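Local coordinates for fructose-1,6-bisphosphatase/inositol-1-monophosphatase (Thermotoga maritima, PDB 2P3N), which hydrolyses the phosphate from inositol 1-phosphate, fructose 1,6-bisphosphate and several other phosphate esters, with magnesium as cofactor, at residues K35-E40 and D82-F87; P58-M63 and R74-D79; L120-G125 and G205-K210; E145-T150 and R170-G175. All blocks are in the same frame, centred on the assembly; numbering follows the deposited sequence.

In the fold
Interaction 1 opens first, when the chain passes through 35-40 near the end of a two-stranded hairpin, and closes at the start of helix 84-89. Nested within that loop, interaction 2 pairs 58-63 with 74-79 and so closes a short connection of ten residues at the edge of the seven-stranded sheet; two residues further on the chain enters 82-87. A second nest follows in series. Interaction 3 starts on strand 118-123 of the same sheet and closes only on helix 199-211; inside its 79-residue loop, interaction 4 pairs two parallel strands of the five-stranded sheet. No loops cross. Interactions 1 and 4 both reach the second subunit.

Interaction 1: residues K35-E40 and D82-F87; sequences KDIVTE and DGTINF
Thr84 and Ile85, at the start of helix 84-89, pack under Ile37 of strand 37-38, which belongs to a two-stranded hairpin with strand 29-30. The helix follows the Asp-Gly-Thr part of the inositol monophosphatase signature, and Asp82, Gly83 and Thr84 probably bind substrate, as in relatives. The closest backbone approach is at Val38 and Thr84, whose CA atoms are 6.6 Å apart; a helix start packs against a strand, its side chains meeting both side chains and carbonyl oxygens of 35-40, with 252 Å² buried in all.

Thr84 buries the most. With chi1 at -55°, its methyl lies anti to the backbone N and faces the strand, where CG2 is 3.9 Å from Ile37 O and 4.0 Å from Thr39 CG2. Its other branch, OG1, turns to OD1 of Asp42, while Thr39 OG1 bonds to OD2 of the same residue and also caps Ile41 N at the start of helix 40-56. One carboxylate thus fixes both threonines, and their methyls lie against each other, the two side chains running in opposite directions. The nearest side-chain atom of Thr84 is about 4 Å from the bound magnesium, which places the contact beside the metal site.

Ile37 and Ile85 meet at about a right angle, CG1 of Ile37 being 4.1 Å from CG1 of Ile85. Gly83 takes the N-cap position, and its O receives Phe87 N at 2.9 Å, the first turn of the helix. Lys35 points away and gives NZ to carbonyls of Glu165 and Arg169 of the second subunit. Its own carbonyl O is met by the outermost methyl of Ile85, CD1, at 3.4 Å.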
loop_
_atom_site.group_PDB
_atom_site.type_symbol
_atom_site.label_atom_id
_atom_site.label_comp_id
_atom_site.label_asym_id
_atom_site.label_seq_id
_atom_site.Cartn_x
_atom_site.Cartn_y
_atom_site.Cartn_z
ATOM N N LYS A 35 29.276 10.784 -4.421
ATOM C CA LYS A 35 28.293 10.872 -3.336
ATOM C C LYS A 35 27.205 11.887 -3.671
ATOM O O LYS A 35 26.201 11.996 -2.971
ATOM C CB LYS A 35 28.975 11.281 -2.021
ATOM C CG LYS A 35 30.060 10.322 -1.543
ATOM C CD LYS A 35 30.730 10.814 -0.265
ATOM C CE LYS A 35 29.806 10.730 0.940
ATOM N NZ LYS A 35 29.628 9.330 1.418
ATOM N N ASP A 36 27.418 12.633 -4.747
ATOM C CA ASP A 36 26.469 13.648 -5.177
ATOM C C ASP A 36 26.103 13.421 -6.638
ATOM O O ASP A 36 26.704 14.001 -7.545
ATOM C CB ASP A 36 27.078 15.034 -4.989
ATOM C CG ASP A 36 26.230 16.117 -5.584
ATOM O OD1 ASP A 36 24.993 16.043 -5.428
ATOM O OD2 ASP A 36 26.796 17.043 -6.198
ATOM N N ILE A 37 25.098 12.576 -6.852
ATOM C CA ILE A 37 24.655 12.225 -8.196
ATOM C C ILE A 37 23.267 12.736 -8.584
ATOM O O ILE A 37 22.488 13.213 -7.756
ATOM C CB ILE A 37 24.642 10.697 -8.377
ATOM C CG1 ILE A 37 23.701 10.077 -7.335
ATOM C CG2 ILE A 37 26.048 10.139 -8.248
ATOM C CD1 ILE A 37 23.336 8.632 -7.599
ATOM N N VAL A 38 22.973 12.617 -9.869
ATOM C CA VAL A 38 21.692 13.024 -10.406
ATOM C C VAL A 38 21.422 12.068 -11.563
ATOM O O VAL A 38 22.363 11.481 -12.130
ATOM C CB VAL A 38 21.721 14.499 -10.919
ATOM C CG1 VAL A 38 22.743 14.650 -12.049
ATOM C CG2 VAL A 38 20.331 14.922 -11.392
ATOM N N THR A 39 20.144 11.890 -11.897
ATOM C CA THR A 39 19.765 11.015 -12.994
ATOM C C THR A 39 18.840 11.761 -13.939
ATOM O O THR A 39 18.474 12.910 -13.687
ATOM C CB THR A 39 19.052 9.733 -12.479
ATOM O OG1 THR A 39 17.725 10.050 -12.028
ATOM C CG2 THR A 39 19.833 9.131 -11.332
ATOM N N GLU A 40 18.474 11.101 -15.031
ATOM C CA GLU A 40 17.579 11.687 -16.010
ATOM C C GLU A 40 16.152 11.725 -15.456
ATOM O O GLU A 40 15.309 12.492 -15.939
ATOM C CB GLU A 40 17.611 10.876 -17.310
ATOM C CG GLU A 40 16.829 11.506 -18.465
ATOM C CD GLU A 40 17.408 12.849 -18.914
ATOM O OE1 GLU A 40 16.693 13.617 -19.605
ATOM O OE2 GLU A 40 18.582 13.132 -18.577
ATOM N N ASP A 82 14.571 13.808 -3.486
ATOM C CA ASP A 82 15.412 13.994 -2.316
ATOM C C ASP A 82 15.814 12.594 -1.860
ATOM O O ASP A 82 15.024 11.870 -1.265
ATOM C CB ASP A 82 14.641 14.739 -1.222
ATOM C CG ASP A 82 15.498 15.036 0.000
ATOM O OD1 ASP A 82 15.006 15.716 0.928
ATOM O OD2 ASP A 82 16.664 14.589 0.038
ATOM N N GLY A 83 17.044 12.206 -2.164
ATOM C CA GLY A 83 17.502 10.879 -1.796
ATOM C C GLY A 83 17.729 10.093 -3.076
ATOM O O GLY A 83 17.333 8.933 -3.193
ATOM N N THR A 84 18.379 10.743 -4.039
ATOM C CA THR A 84 18.662 10.146 -5.338
ATOM C C THR A 84 19.496 8.864 -5.253
ATOM O O THR A 84 19.344 7.956 -6.086
ATOM C CB THR A 84 19.373 11.164 -6.258
ATOM O OG1 THR A 84 18.583 12.362 -6.341
ATOM C CG2 THR A 84 19.551 10.586 -7.653
ATOM N N ILE A 85 20.366 8.779 -4.248
ATOM C CA ILE A 85 21.201 7.591 -4.076
ATOM C C ILE A 85 20.307 6.414 -3.721
ATOM O O ILE A 85 20.389 5.353 -4.332
ATOM C CB ILE A 85 22.249 7.806 -2.959
ATOM C CG1 ILE A 85 23.288 8.828 -3.428
ATOM C CG2 ILE A 85 22.897 6.481 -2.580
ATOM C CD1 ILE A 85 24.282 9.242 -2.369
ATOM N N ASN A 86 19.453 6.615 -2.724
ATOM C CA ASN A 86 18.519 5.583 -2.300
ATOM C C ASN A 86 17.690 5.173 -3.505
ATOM O O ASN A 86 17.579 3.988 -3.834
ATOM C CB ASN A 86 17.589 6.135 -1.227
ATOM C CG ASN A 86 18.174 6.043 0.153
ATOM O OD1 ASN A 86 17.590 6.537 1.114
ATOM N ND2 ASN A 86 19.329 5.400 0.268
ATOM N N PHE A 87 17.109 6.184 -4.151
ATOM C CA PHE A 87 16.274 6.006 -5.331
ATOM C C PHE A 87 16.935 5.079 -6.357
ATOM O O PHE A 87 16.292 4.201 -6.932
ATOM C CB PHE A 87 15.994 7.372 -5.974
ATOM C CG PHE A 87 15.187 7.282 -7.231
ATOM C CD1 PHE A 87 13.822 7.002 -7.177
ATOM C CD2 PHE A 87 15.805 7.378 -8.474
ATOM C CE1 PHE A 87 13.088 6.812 -8.338
ATOM C CE2 PHE A 87 15.084 7.190 -9.643
ATOM C CZ PHE A 87 13.720 6.904 -9.576
#

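Interaction 2: residues P58-M63 and R74-D79; sequences PDENIM and RLWIID. With MG (magnesium ion), chain E.
A parallel strand pair at the edge of the seven-stranded sheet leads to the magnesium site: 61-64 runs beside 74-79, with Asn61, Ile62 and Met63 beside Leu75, Trp76 and Ile77, and the second strand ends in the metal ligand Asp79. The segment axes come within 4.5 Å at 28°. On the edge strand, Asn61 N donates to Arg74 O and Asn61 O accepts from Trp76 N; Met63 N then donates to Trp76 O, and Met63 O accepts from Ile78 N at 2.8 Å.

Glu60 lies just before the ladder, its chain extended beyond CG. OE1 accepts Trp76 NE1 at 3.2 Å from well above the carboxylate plane, 49° out of it, and also forms a salt bridge with Arg3 of helix 2-21. OE2 makes a weak, 3.4 Å salt bridge to Arg74 NH2, the carboxylate and guanidinium planes standing 72° apart. An alanine at Glu60 would leave the indole N-H without this acceptor and is likely to let two arginines, Arg3 and Arg74, face each other without the shared negative charge.

On the face of Leu75 and Ile77, Met63 bends back after CG so that its methyl CE lies 3.6 Å from both Leu75 CD2 and Ile77 CD1. On the other face, Ile62 CG2 meets Ile78 CD1 at 3.9 Å, under helix 40-56.

Magnesium is held by Asp79 OD2 at 2.2 Å, Glu65, the carbonyl of Ile81 and three waters. One of these waters also donates to Asp79 OD1 at 2.8 Å, so both carboxylate oxygens serve the site.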
loop_
_atom_site.group_PDB
_atom_site.type_symbol
_atom_site.label_atom_id
_atom_site.label_comp_id
_atom_site.label_asym_id
_atom_site.label_seq_id
_atom_site.Cartn_x
_atom_site.Cartn_y
_atom_site.Cartn_z
ATOM N N PRO A 58 1.619 31.214 -13.361
ATOM C CA PRO A 58 2.284 31.939 -14.439
ATOM C C PRO A 58 3.464 32.834 -14.086
ATOM O O PRO A 58 4.587 32.581 -14.530
ATOM C CB PRO A 58 1.138 32.710 -15.074
ATOM C CG PRO A 58 0.046 31.738 -14.998
ATOM C CD PRO A 58 0.161 31.222 -13.585
ATOM N N ASP A 59 3.231 33.876 -13.300
ATOM C CA ASP A 59 4.329 34.777 -12.979
ATOM C C ASP A 59 4.878 34.643 -11.568
ATOM O O ASP A 59 4.966 35.621 -10.822
ATOM C CB ASP A 59 3.930 36.243 -13.273
ATOM C CG ASP A 59 2.599 36.646 -12.633
ATOM O OD1 ASP A 59 2.512 36.643 -11.383
ATOM O OD2 ASP A 59 1.643 36.971 -13.381
ATOM N N GLU A 60 5.247 33.423 -11.205
ATOM C CA GLU A 60 5.813 33.167 -9.890
ATOM C C GLU A 60 7.140 32.469 -10.125
ATOM O O GLU A 60 7.327 31.830 -11.160
ATOM C CB GLU A 60 4.838 32.336 -9.056
ATOM C CG GLU A 60 3.603 33.167 -8.707
ATOM C CD GLU A 60 2.563 32.437 -7.884
ATOM O OE1 GLU A 60 2.945 31.752 -6.910
ATOM O OE2 GLU A 60 1.360 32.570 -8.204
ATOM N N ASN A 61 8.074 32.601 -9.191
ATOM C CA ASN A 61 9.382 31.997 -9.394
ATOM C C ASN A 61 9.570 30.578 -8.907
ATOM O O ASN A 61 8.832 30.096 -8.052
ATOM C CB ASN A 61 10.462 32.901 -8.808
ATOM C CG ASN A 61 10.616 34.189 -9.592
ATOM O OD1 ASN A 61 9.809 35.110 -9.462
ATOM N ND2 ASN A 61 11.644 34.248 -10.433
ATOM N N ILE A 62 10.573 29.915 -9.476
ATOM C CA ILE A 62 10.888 28.537 -9.142
ATOM C C ILE A 62 12.358 28.380 -8.827
ATOM O O ILE A 62 13.215 28.955 -9.488
ATOM C CB ILE A 62 10.550 27.572 -10.314
ATOM C CG1 ILE A 62 9.041 27.342 -10.393
ATOM C CG2 ILE A 62 11.300 26.260 -10.143
ATOM C CD1 ILE A 62 8.637 26.257 -11.348
ATOM N N MET A 63 12.644 27.609 -7.793
ATOM C CA MET A 63 14.014 27.329 -7.423
ATOM C C MET A 63 13.990 25.819 -7.289
ATOM O O MET A 63 13.433 25.280 -6.336
ATOM C CB MET A 63 14.385 27.979 -6.094
ATOM C CG MET A 63 15.881 27.999 -5.852
ATOM S SD MET A 63 16.326 27.458 -4.202
ATOM C CE MET A 63 15.706 28.836 -3.281
ATOM N N ARG A 74 7.583 35.326 -4.324
ATOM C CA ARG A 74 6.649 34.225 -4.503
ATOM C C ARG A 74 7.472 33.159 -5.204
ATOM O O ARG A 74 7.507 33.082 -6.433
ATOM C CB ARG A 74 5.457 34.682 -5.355
ATOM C CG ARG A 74 4.593 35.669 -4.595
ATOM C CD ARG A 74 3.557 36.393 -5.441
ATOM N NE ARG A 74 2.439 35.549 -5.841
ATOM C CZ ARG A 74 1.168 35.944 -5.853
ATOM N NH1 ARG A 74 0.837 37.174 -5.471
ATOM N NH2 ARG A 74 0.221 35.113 -6.270
ATOM N N LEU A 75 8.154 32.352 -4.395
ATOM C CA LEU A 75 9.038 31.314 -4.905
ATOM C C LEU A 75 8.721 29.882 -4.455
ATOM O O LEU A 75 8.597 29.607 -3.259
ATOM C CB LEU A 75 10.480 31.646 -4.504
ATOM C CG LEU A 75 11.582 30.690 -4.970
ATOM C CD1 LEU A 75 12.051 31.086 -6.365
ATOM C CD2 LEU A 75 12.743 30.726 -3.984
ATOM N N TRP A 76 8.609 28.971 -5.420
ATOM C CA TRP A 76 8.351 27.562 -5.131
ATOM C C TRP A 76 9.692 26.819 -5.139
ATOM O O TRP A 76 10.415 26.834 -6.138
ATOM C CB TRP A 76 7.446 26.940 -6.198
ATOM C CG TRP A 76 6.073 27.540 -6.331
ATOM C CD1 TRP A 76 5.743 28.724 -6.933
ATOM C CD2 TRP A 76 4.832 26.940 -5.924
ATOM N NE1 TRP A 76 4.375 28.893 -6.937
ATOM C CE2 TRP A 76 3.794 27.814 -6.323
ATOM C CE3 TRP A 76 4.498 25.746 -5.262
ATOM C CZ2 TRP A 76 2.440 27.530 -6.083
ATOM C CZ3 TRP A 76 3.145 25.467 -5.023
ATOM C CH2 TRP A 76 2.137 26.358 -5.435
ATOM N N ILE A 77 10.036 26.170 -4.034
ATOM C CA ILE A 77 11.295 25.437 -3.995
ATOM C C ILE A 77 11.031 23.949 -4.196
ATOM O O ILE A 77 10.277 23.313 -3.453
ATOM C CB ILE A 77 12.048 25.690 -2.688
ATOM C CG1 ILE A 77 12.176 27.205 -2.465
ATOM C CG2 ILE A 77 13.420 25.058 -2.770
ATOM C CD1 ILE A 77 13.011 27.589 -1.271
ATOM N N ILE A 78 11.684 23.401 -5.212
ATOM C CA ILE A 78 11.483 22.018 -5.609
ATOM C C ILE A 78 12.685 21.105 -5.551
ATOM O O ILE A 78 13.770 21.456 -5.990
ATOM C CB ILE A 78 10.966 21.985 -7.068
ATOM C CG1 ILE A 78 9.679 22.805 -7.165
ATOM C CG2 ILE A 78 10.797 20.547 -7.551
ATOM C CD1 ILE A 78 9.373 23.268 -8.569
ATOM N N ASP A 79 12.483 19.926 -4.990
ATOM C CA ASP A 79 13.527 18.926 -4.994
ATOM C C ASP A 79 12.847 17.745 -5.683
ATOM O O ASP A 79 12.040 17.035 -5.076
ATOM C CB ASP A 79 13.998 18.546 -3.591
ATOM C CG ASP A 79 15.251 17.672 -3.628
ATOM O OD1 ASP A 79 16.021 17.648 -2.642
ATOM O OD2 ASP A 79 15.467 17.003 -4.656
HETATM MG MG MG E . 17.213 15.781 -5.073
HETATM O O HOH W 1 18.231 15.986 -3.236
HETATM O O HOH W 2 18.872 14.854 -5.450
HETATM O O HOH W 3 16.704 15.568 -7.268
#

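Interaction 3: residues L120-G125 and G205-K210; sequences LYAEEG and GLIIVK
Ile208 and Ile207 come down on flat peptide groups of the strand 120-123 and the residues just after it. CG1 of Ile208 stands over the face of the Tyr121-Ala122 peptide, 3.8 Å from Tyr121 C. Farther along, CD1 of Ile207 lies above the Glu123-Glu124 peptide, almost directly over Glu124 N at 3.3 Å. The Tyr121 side chain leaves the strand on the face turned from the helix, and its ring meets that of Phe129 with the planes nearly parallel.

Between the two isoleucines sits Ala122, whose CB is 3.6 Å from both CA and CG1 of Ile208. So small a side chain lets the backbones approach closely, with CA of Ala122 only 5.0 Å from CA of Ile208. The helix crosses the strand at 78°, with the segment axes 7.1 Å apart. This is the inner helix-on-sheet layer of the five-layered alpha-beta-alpha-beta-alpha sandwich of the family: helix 199-211 also touches Val216 in the other sheet, through Leu206 and Val209, while helix 2-21 covers the outer face at Tyr121.

In Ile207, CG1 is anti to the backbone N (chi1 -177°) and the chain continues extended, which carries CD1 past Ala122 to Glu124; there it also meets CB at 3.7 Å. The shorter branch, CG2, stays behind at 3.8 Å from Ala122 O. Ile208 reaches the other way, its CD1 ending 3.7 Å from Leu120 O.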
loop_
_atom_site.group_PDB
_atom_site.type_symbol
_atom_site.label_atom_id
_atom_site.label_comp_id
_atom_site.label_asym_id
_atom_site.label_seq_id
_atom_site.Cartn_x
_atom_site.Cartn_y
_atom_site.Cartn_z
ATOM N N LEU A 120 3.458 13.883 3.956
ATOM C CA LEU A 120 3.498 14.776 5.093
ATOM C C LEU A 120 3.438 16.201 4.553
ATOM O O LEU A 120 4.141 16.537 3.607
ATOM C CB LEU A 120 4.790 14.532 5.876
ATOM C CG LEU A 120 4.890 13.066 6.308
ATOM C CD1 LEU A 120 5.676 12.300 5.269
ATOM C CD2 LEU A 120 5.567 12.948 7.660
ATOM N N TYR A 121 2.580 17.035 5.131
ATOM C CA TYR A 121 2.461 18.414 4.672
ATOM C C TYR A 121 2.011 19.365 5.763
ATOM O O TYR A 121 1.499 18.952 6.798
ATOM C CB TYR A 121 1.480 18.510 3.505
ATOM C CG TYR A 121 0.150 17.870 3.793
ATOM C CD1 TYR A 121 -0.021 16.493 3.673
ATOM C CD2 TYR A 121 -0.923 18.633 4.240
ATOM C CE1 TYR A 121 -1.234 15.888 3.995
ATOM C CE2 TYR A 121 -2.139 18.041 4.568
ATOM C CZ TYR A 121 -2.286 16.670 4.444
ATOM O OH TYR A 121 -3.480 16.092 4.781
ATOM N N ALA A 122 2.199 20.651 5.515
ATOM C CA ALA A 122 1.806 21.679 6.466
ATOM C C ALA A 122 1.709 23.035 5.791
ATOM O O ALA A 122 2.577 23.410 5.007
ATOM C CB ALA A 122 2.812 21.750 7.617
ATOM N N GLU A 123 0.630 23.749 6.082
ATOM C CA GLU A 123 0.425 25.095 5.571
ATOM C C GLU A 123 0.540 25.957 6.845
ATOM O O GLU A 123 0.216 25.493 7.946
ATOM C CB GLU A 123 -0.954 25.211 4.924
ATOM C CG GLU A 123 -1.185 26.502 4.174
ATOM C CD GLU A 123 -2.398 26.420 3.272
ATOM O OE1 GLU A 123 -3.454 25.935 3.738
ATOM O OE2 GLU A 123 -2.299 26.838 2.098
ATOM N N GLU A 124 1.021 27.189 6.710
ATOM C CA GLU A 124 1.205 28.063 7.871
ATOM C C GLU A 124 -0.082 28.422 8.618
ATOM O O GLU A 124 -1.041 28.936 8.034
ATOM C CB GLU A 124 1.948 29.337 7.450
ATOM C CG GLU A 124 2.180 30.357 8.552
ATOM C CD GLU A 124 2.922 31.581 8.043
ATOM O OE1 GLU A 124 4.163 31.510 7.906
ATOM O OE2 GLU A 124 2.262 32.608 7.763
ATOM N N GLY A 125 -0.079 28.135 9.917
ATOM C CA GLY A 125 -1.225 28.416 10.754
ATOM C C GLY A 125 -2.295 27.334 10.756
ATOM O O GLY A 125 -3.286 27.456 11.476
ATOM N N GLY A 205 10.394 20.696 4.987
ATOM C CA GLY A 205 10.526 20.078 6.295
ATOM C C GLY A 205 10.565 21.088 7.424
ATOM O O GLY A 205 10.389 20.744 8.592
ATOM N N LEU A 206 10.787 22.346 7.073
ATOM C CA LEU A 206 10.859 23.397 8.067
ATOM C C LEU A 206 9.489 23.810 8.606
ATOM O O LEU A 206 9.292 23.858 9.820
ATOM C CB LEU A 206 11.580 24.608 7.488
ATOM C CG LEU A 206 11.809 25.736 8.487
ATOM C CD1 LEU A 206 13.229 26.253 8.362
ATOM C CD2 LEU A 206 10.794 26.837 8.246
ATOM N N ILE A 207 8.543 24.104 7.718
ATOM C CA ILE A 207 7.221 24.510 8.169
ATOM C C ILE A 207 6.458 23.335 8.768
ATOM O O ILE A 207 5.604 23.514 9.635
ATOM C CB ILE A 207 6.389 25.141 7.015
ATOM C CG1 ILE A 207 5.041 25.629 7.562
ATOM C CG2 ILE A 207 6.190 24.142 5.884
ATOM C CD1 ILE A 207 4.260 26.530 6.620
ATOM N N ILE A 208 6.778 22.129 8.313
ATOM C CA ILE A 208 6.120 20.926 8.809
ATOM C C ILE A 208 6.517 20.623 10.249
ATOM O O ILE A 208 5.695 20.147 11.031
ATOM C CB ILE A 208 6.447 19.702 7.926
ATOM C CG1 ILE A 208 5.729 19.834 6.584
ATOM C CG2 ILE A 208 6.038 18.417 8.636
ATOM C CD1 ILE A 208 6.218 18.865 5.537
ATOM N N VAL A 209 7.770 20.892 10.601
ATOM C CA VAL A 209 8.231 20.650 11.964
ATOM C C VAL A 209 7.665 21.687 12.935
ATOM O O VAL A 209 7.202 21.350 14.012
ATOM C CB VAL A 209 9.760 20.685 12.055
ATOM C CG1 VAL A 209 10.187 20.466 13.492
ATOM C CG2 VAL A 209 10.359 19.619 11.164
ATOM N N LYS A 210 7.695 22.950 12.541
ATOM C CA LYS A 210 7.192 24.018 13.387
ATOM C C LYS A 210 5.671 23.993 13.519
ATOM O O LYS A 210 5.142 24.251 14.603
ATOM C CB LYS A 210 7.670 25.374 12.852
ATOM C CG LYS A 210 9.193 25.471 12.746
ATOM C CD LYS A 210 9.691 26.892 12.509
ATOM C CE LYS A 210 9.257 27.441 11.159
ATOM N NZ LYS A 210 9.840 28.792 10.903
#

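Interaction 4: residues E145-T150 and R170-G175; sequences ECVGST and RIRILG
Val147, Gly148 and Ser149 lie beside Arg170, Ile171 and Arg172 in parallel register, the segment axes 31° apart. The backbone bonds run from Gly148 N to Arg170 O, from Arg172 N to Gly148 O at 2.7 Å, in the carbonyl plane, and from Thr150 N to Arg172 O at 3.0 Å. A water then links Thr150 O to Gly175 N.

Among side-chain bonds, Ser149 OG, set anti to the backbone N (chi1 -169°), gives its proton to Arg172 O at 2.9 Å. It arrives 57° above the carbonyl plane, while Thr150 N comes nearly along the C=O direction, so Arg172 O has two donors. An alanine at Ser149 would remove one of them and is likely to hold the carbonyl of Arg172, a residue that probably binds substrate as in relatives, less firmly.

The apolar contact is Val147 CG1 against Arg172 CG at 4.0 Å, while the Leu174 methyl CD1 lies against the hydroxyl oxygen, Ser149 OG, at 3.3 Å. The Arg172 guanidinium has Arg170 CG on one face.

These strands are the two ends of a beta-alpha-beta unit: helix 156-167 packs on Ile171 and Thr150, strand 191-195 flanks 147-150, and the second subunit meets Ile173 with its own Ile173.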
loop_
_atom_site.group_PDB
_atom_site.type_symbol
_atom_site.label_atom_id
_atom_site.label_comp_id
_atom_site.label_asym_id
_atom_site.label_seq_id
_atom_site.Cartn_x
_atom_site.Cartn_y
_atom_site.Cartn_z
ATOM N N GLU A 145 15.668 8.391 26.017
ATOM C CA GLU A 145 14.477 7.779 25.445
ATOM C C GLU A 145 14.218 8.419 24.081
ATOM O O GLU A 145 13.070 8.517 23.636
ATOM C CB GLU A 145 13.263 7.999 26.362
ATOM C CG GLU A 145 12.860 9.464 26.546
ATOM C CD GLU A 145 11.475 9.632 27.169
ATOM O OE1 GLU A 145 10.481 9.159 26.571
ATOM O OE2 GLU A 145 11.378 10.243 28.255
ATOM N N CYS A 146 15.297 8.848 23.425
ATOM C CA CYS A 146 15.206 9.512 22.125
ATOM C C CYS A 146 15.875 8.804 20.958
ATOM O O CYS A 146 16.823 8.046 21.130
ATOM C CB CYS A 146 15.795 10.923 22.207
ATOM S SG CYS A 146 14.678 12.191 22.801
ATOM N N VAL A 147 15.364 9.077 19.763
ATOM C CA VAL A 147 15.910 8.526 18.537
ATOM C C VAL A 147 16.135 9.723 17.629
ATOM O O VAL A 147 15.182 10.380 17.194
ATOM C CB VAL A 147 14.948 7.531 17.870
ATOM C CG1 VAL A 147 15.538 7.037 16.566
ATOM C CG2 VAL A 147 14.714 6.358 18.796
ATOM N N GLY A 148 17.409 10.019 17.379
ATOM C CA GLY A 148 17.766 11.147 16.539
ATOM C C GLY A 148 18.216 10.712 15.165
ATOM O O GLY A 148 18.448 9.520 14.929
ATOM N N SER A 149 18.361 11.680 14.263
ATOM C CA SER A 149 18.763 11.384 12.894
ATOM C C SER A 149 19.808 12.360 12.332
ATOM O O SER A 149 19.922 13.493 12.798
ATOM C CB SER A 149 17.512 11.386 12.005
ATOM O OG SER A 149 17.792 10.868 10.718
ATOM N N THR A 150 20.566 11.906 11.332
ATOM C CA THR A 150 21.579 12.731 10.663
ATOM C C THR A 150 21.700 12.275 9.218
ATOM O O THR A 150 21.167 11.231 8.848
ATOM C CB THR A 150 22.983 12.580 11.289
ATOM O OG1 THR A 150 22.917 12.851 12.690
ATOM C CG2 THR A 150 23.961 13.566 10.658
ATOM N N ARG A 170 18.973 5.682 20.148
ATOM C CA ARG A 170 19.474 5.216 18.852
ATOM C C ARG A 170 19.544 6.333 17.810
ATOM O O ARG A 170 18.758 7.279 17.850
ATOM C CB ARG A 170 18.580 4.089 18.327
ATOM C CG ARG A 170 19.186 3.310 17.175
ATOM C CD ARG A 170 18.989 1.818 17.390
ATOM N NE ARG A 170 19.243 1.454 18.777
ATOM C CZ ARG A 170 19.345 0.207 19.209
ATOM N NH1 ARG A 170 19.217 -0.802 18.355
ATOM N NH2 ARG A 170 19.573 -0.027 20.490
ATOM N N ILE A 171 20.486 6.223 16.875
ATOM C CA ILE A 171 20.632 7.238 15.832
ATOM C C ILE A 171 20.296 6.653 14.465
ATOM O O ILE A 171 20.685 5.524 14.150
ATOM C CB ILE A 171 22.070 7.807 15.780
ATOM C CG1 ILE A 171 22.413 8.524 17.092
ATOM C CG2 ILE A 171 22.193 8.774 14.604
ATOM C CD1 ILE A 171 21.671 9.842 17.304
ATOM N N ARG A 172 19.581 7.428 13.651
ATOM C CA ARG A 172 19.185 6.969 12.321
ATOM C C ARG A 172 19.753 7.773 11.157
ATOM O O ARG A 172 19.912 8.994 11.228
ATOM C CB ARG A 172 17.656 6.943 12.204
ATOM C CG ARG A 172 16.968 5.882 13.061
ATOM C CD ARG A 172 17.548 4.487 12.786
ATOM N NE ARG A 172 17.019 3.463 13.689
ATOM C CZ ARG A 172 17.759 2.518 14.264
ATOM N NH1 ARG A 172 17.189 1.628 15.066
ATOM N NH2 ARG A 172 19.070 2.468 14.048
ATOM N N ILE A 173 20.057 7.049 10.084
ATOM C CA ILE A 173 20.578 7.615 8.842
ATOM C C ILE A 173 19.790 6.887 7.752
ATOM O O ILE A 173 20.214 5.832 7.267
ATOM C CB ILE A 173 22.066 7.303 8.674
ATOM C CG1 ILE A 173 22.861 7.975 9.789
ATOM C CG2 ILE A 173 22.537 7.769 7.311
ATOM C CD1 ILE A 173 24.341 7.711 9.720
ATOM N N LEU A 174 18.645 7.462 7.384
ATOM C CA LEU A 174 17.734 6.866 6.410
ATOM C C LEU A 174 18.015 7.182 4.961
ATOM O O LEU A 174 17.889 6.306 4.110
ATOM C CB LEU A 174 16.300 7.277 6.728
ATOM C CG LEU A 174 15.873 7.233 8.194
ATOM C CD1 LEU A 174 16.566 8.359 8.963
ATOM C CD2 LEU A 174 14.363 7.399 8.280
ATOM N N GLY A 175 18.352 8.435 4.666
ATOM C CA GLY A 175 18.664 8.784 3.292
ATOM C C GLY A 175 17.939 9.958 2.677
ATOM O O GLY A 175 18.357 10.447 1.626
HETATM O O HOH W 4 19.929 10.485 6.308
#